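PDB 3WIW: glycosyl hydrolase family 88 from Pedobacter heparinus, which probably removes the unsaturated glucuronyl residue from heparin-derived oligosaccharides, working from an alpha6/alpha6-barrel scaffold. Local coordinates for residues A68-W73 against L103-I108. Numbering follows the deposited sequence. Where two conformers were deposited one is given.
Sequences APPRDW and LALDTI
Chi1 of Ile108 (-53°) sets CG1 anti to the carbonyl carbon, and chi2 extends the chain so that CD1 reaches Pro70; in Thr107, chi1 of 54° places OG1 between the backbone N and the carbonyl carbon, facing the same proline. The CD2 branch of Leu105 lies against Pro70 as well, 4.2 Å from both its CA and its CG. Pro70 is the one residue of 68-73 that these three side chains meet, and it accounts for 81 of the 159 Å² buried. Its CB makes a close approach to Thr107 OG1, at 3.7 Å. The same CB has a looser contact with Ile108 CG1, at 4.2 Å. The carbonyl of Pro70 takes part too: its O has two carbons of Ile108 against it, CD1 at 3.4 Å and CG1 at 3.5 Å.

Two type I turns present these groups. That from Pro69 to Asp72 is closed by Asp72 N to Pro69 O at 2.9 Å, with Pro70 at its second position; that from Leu103 to Asp106 has only a weak closing bond. A backbone bond from Ile108 N to Leu105 O (3.0 Å) lies within the second segment. The contact joins the loop between strand 65-68 and helix 77-89 to the loop between helices 92-103 and 117-132 in the alpha6/alpha6-barrel. Ile108 also packs on Leu117 and Leu121 of helix 117-132, and its side chain lies about 8 Å from that of Asp116, the predicted nucleophile. The contact is held by van der Waals packing around the conformationally restricted ring and carbonyl of Pro70, with no polar bond between the segments.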
ATOM      1  N   ALA A  68       9.697   0.426 -13.705  1.00 12.11           N
ATOM      2  CA  ALA A  68       8.774  -0.679 -13.483  1.00 11.57           C
ATOM      3  C   ALA A  68       7.933  -0.886 -14.747  1.00 11.70           C
ATOM      4  O   ALA A  68       6.956  -0.172 -14.977  1.00 12.50           O
ATOM      5  CB  ALA A  68       7.874  -0.370 -12.308  1.00 11.33           C
ATOM      6  N   PRO A  69       8.300  -1.867 -15.578  1.00 12.67           N
ATOM      7  CA  PRO A  69       7.453  -2.236 -16.724  1.00 14.10           C
ATOM      8  C   PRO A  69       6.146  -2.916 -16.244  1.00 13.56           C
ATOM      9  O   PRO A  69       5.945  -3.123 -15.046  1.00 12.10           O
ATOM     10  CB  PRO A  69       8.348  -3.216 -17.504  1.00 15.59           C
ATOM     11  CG  PRO A  69       9.166  -3.869 -16.431  1.00 18.49           C
ATOM     12  CD  PRO A  69       9.458  -2.772 -15.422  1.00 14.98           C
ATOM     13  N   PRO A  70       5.254  -3.287 -17.177  1.00 14.01           N
ATOM     14  CA  PRO A  70       3.929  -3.752 -16.736  1.00 14.55           C
ATOM     15  C   PRO A  70       3.926  -5.021 -15.888  1.00 15.97           C
ATOM     16  O   PRO A  70       2.988  -5.226 -15.130  1.00 17.70           O
ATOM     17  CB  PRO A  70       3.176  -3.948 -18.056  1.00 16.02           C
ATOM     18  CG  PRO A  70       3.823  -2.920 -18.988  1.00 16.33           C
ATOM     19  CD  PRO A  70       5.283  -3.002 -18.630  1.00 15.77           C
ATOM     20  N   ARG A  71       4.971  -5.839 -16.005  0.51 15.86           N
ATOM     21  CA  ARG A  71       5.100  -7.055 -15.201  0.51 17.56           C
ATOM     22  C   ARG A  71       5.517  -6.795 -13.751  0.51 15.11           C
ATOM     23  O   ARG A  71       5.399  -7.671 -12.893  0.51 15.38           O
ATOM     24  CB  ARG A  71       6.130  -7.988 -15.837  0.51 20.74           C
ATOM     25  CG  ARG A  71       7.546  -7.460 -15.736  0.51 23.62           C
ATOM     26  CD  ARG A  71       8.567  -8.492 -16.158  0.51 27.08           C
ATOM     27  NE  ARG A  71       9.905  -7.916 -16.168  0.51 29.45           N
ATOM     28  CZ  ARG A  71      10.404  -7.211 -17.179  0.51 31.38           C
ATOM     29  NH1 ARG A  71      11.633  -6.721 -17.103  0.51 32.07           N
ATOM     30  NH2 ARG A  71       9.673  -6.994 -18.264  0.51 32.17           N
ATOM     31  N   ASP A  72       6.020  -5.599 -13.480  1.00 13.23           N
ATOM     32  CA  ASP A  72       6.581  -5.265 -12.159  1.00 12.11           C
ATOM     33  C   ASP A  72       5.459  -4.988 -11.162  1.00 10.30           C
ATOM     34  O   ASP A  72       4.539  -4.217 -11.451  1.00 10.84           O
ATOM     35  CB  ASP A  72       7.488  -4.042 -12.334  1.00 12.08           C
ATOM     36  CG  ASP A  72       8.200  -3.613 -11.070  1.00 12.35           C
ATOM     37  OD1 ASP A  72       7.539  -3.138 -10.139  1.00 12.56           O
ATOM     38  OD2 ASP A  72       9.448  -3.647 -11.057  1.00 14.10           O
ATOM     39  N   TRP A  73       5.547  -5.561  -9.963  1.00 10.63           N
ATOM     40  CA  TRP A  73       4.452  -5.434  -9.003  1.00  9.65           C
ATOM     41  C   TRP A  73       4.150  -3.998  -8.569  1.00  9.02           C
ATOM     42  O   TRP A  73       3.052  -3.720  -8.057  1.00  9.79           O
ATOM     43  CB  TRP A  73       4.704  -6.294  -7.769  1.00 10.82           C
ATOM     44  CG  TRP A  73       5.661  -5.709  -6.743  1.00 11.22           C
ATOM     45  CD1 TRP A  73       7.017  -5.848  -6.714  1.00 12.66           C
ATOM     46  CD2 TRP A  73       5.307  -4.947  -5.577  1.00 11.52           C
ATOM     47  NE1 TRP A  73       7.535  -5.222  -5.583  1.00 12.18           N
ATOM     48  CE2 TRP A  73       6.501  -4.664  -4.874  1.00 12.39           C
ATOM     49  CE3 TRP A  73       4.089  -4.489  -5.056  1.00 12.05           C
ATOM     50  CZ2 TRP A  73       6.518  -3.926  -3.678  1.00 12.94           C
ATOM     51  CZ3 TRP A  73       4.099  -3.761  -3.873  1.00 12.16           C
ATOM     52  CH2 TRP A  73       5.312  -3.480  -3.195  1.00 12.64           C
ATOM     53  N   LEU A 103      -3.426   3.882 -19.010  1.00 13.18           N
ATOM     54  CA  LEU A 103      -3.827   3.067 -20.166  1.00 13.12           C
ATOM     55  C   LEU A 103      -2.665   2.261 -20.728  1.00 13.39           C
ATOM     56  O   LEU A 103      -2.875   1.274 -21.435  1.00 14.71           O
ATOM     57  CB  LEU A 103      -4.481   3.906 -21.272  1.00 14.59           C
ATOM     58  CG  LEU A 103      -5.829   4.510 -20.886  1.00 15.97           C
ATOM     59  CD1 LEU A 103      -6.323   5.502 -21.967  1.00 16.93           C
ATOM     60  CD2 LEU A 103      -6.892   3.414 -20.646  1.00 16.30           C
ATOM     61  N   ALA A 104      -1.435   2.677 -20.413  1.00 13.78           N
ATOM     62  CA  ALA A 104      -0.252   1.920 -20.817  1.00 14.89           C
ATOM     63  C   ALA A 104      -0.144   0.577 -20.085  1.00 13.60           C
ATOM     64  O   ALA A 104       0.707  -0.238 -20.438  1.00 14.63           O
ATOM     65  CB  ALA A 104       1.016   2.730 -20.595  1.00 15.58           C
ATOM     66  N   LEU A 105      -0.996   0.347 -19.080  1.00 12.79           N
ATOM     67  CA  LEU A 105      -0.944  -0.878 -18.286  1.00 12.39           C
ATOM     68  C   LEU A 105      -2.004  -1.915 -18.691  1.00 12.71           C
ATOM     69  O   LEU A 105      -2.262  -2.885 -17.970  1.00 13.14           O
ATOM     70  CB  LEU A 105      -1.058  -0.545 -16.800  1.00 11.77           C
ATOM     71  CG  LEU A 105       0.105   0.296 -16.248  1.00 12.85           C
ATOM     72  CD1 LEU A 105      -0.030   0.490 -14.743  1.00 13.43           C
ATOM     73  CD2 LEU A 105       1.469  -0.317 -16.625  1.00 14.13           C
ATOM     74  N   ASP A 106      -2.606  -1.728 -19.865  1.00 14.00           N
ATOM     75  CA  ASP A 106      -3.690  -2.569 -20.356  1.00 14.47           C
ATOM     76  C   ASP A 106      -3.364  -4.060 -20.272  1.00 14.60           C
ATOM     77  O   ASP A 106      -4.231  -4.865 -19.924  1.00 14.20           O
ATOM     78  CB  ASP A 106      -3.993  -2.161 -21.799  1.00 15.09           C
ATOM     79  CG  ASP A 106      -5.079  -3.007 -22.428  1.00 17.64           C
ATOM     80  OD1 ASP A 106      -4.753  -4.082 -22.975  1.00 19.13           O
ATOM     81  OD2 ASP A 106      -6.264  -2.610 -22.365  1.00 19.26           O
ATOM     82  N   THR A 107      -2.119  -4.434 -20.580  0.54 13.61           N
ATOM     83  CA  THR A 107      -1.742  -5.853 -20.640  0.54 13.84           C
ATOM     84  C   THR A 107      -1.882  -6.580 -19.303  0.54 13.21           C
ATOM     85  O   THR A 107      -1.976  -7.811 -19.268  0.54 13.98           O
ATOM     86  CB  THR A 107      -0.300  -6.076 -21.179  0.54 14.73           C
ATOM     87  OG1 THR A 107       0.633  -5.303 -20.410  0.54 16.30           O
ATOM     88  CG2 THR A 107      -0.188  -5.716 -22.670  0.54 14.90           C
ATOM     89  N   ILE A 108      -1.898  -5.831 -18.203  1.00 12.16           N
ATOM     90  CA  ILE A 108      -1.964  -6.469 -16.890  1.00 12.21           C
ATOM     91  C   ILE A 108      -3.279  -7.228 -16.682  1.00 11.80           C
ATOM     92  O   ILE A 108      -3.359  -8.137 -15.872  1.00 11.97           O
ATOM     93  CB  ILE A 108      -1.703  -5.472 -15.758  1.00 12.66           C
ATOM     94  CG1 ILE A 108      -0.382  -4.747 -16.024  1.00 14.25           C
ATOM     95  CG2 ILE A 108      -1.635  -6.188 -14.407  1.00 13.44           C
ATOM     96  CD1 ILE A 108      -0.071  -3.717 -14.968  1.00 14.96           C
TER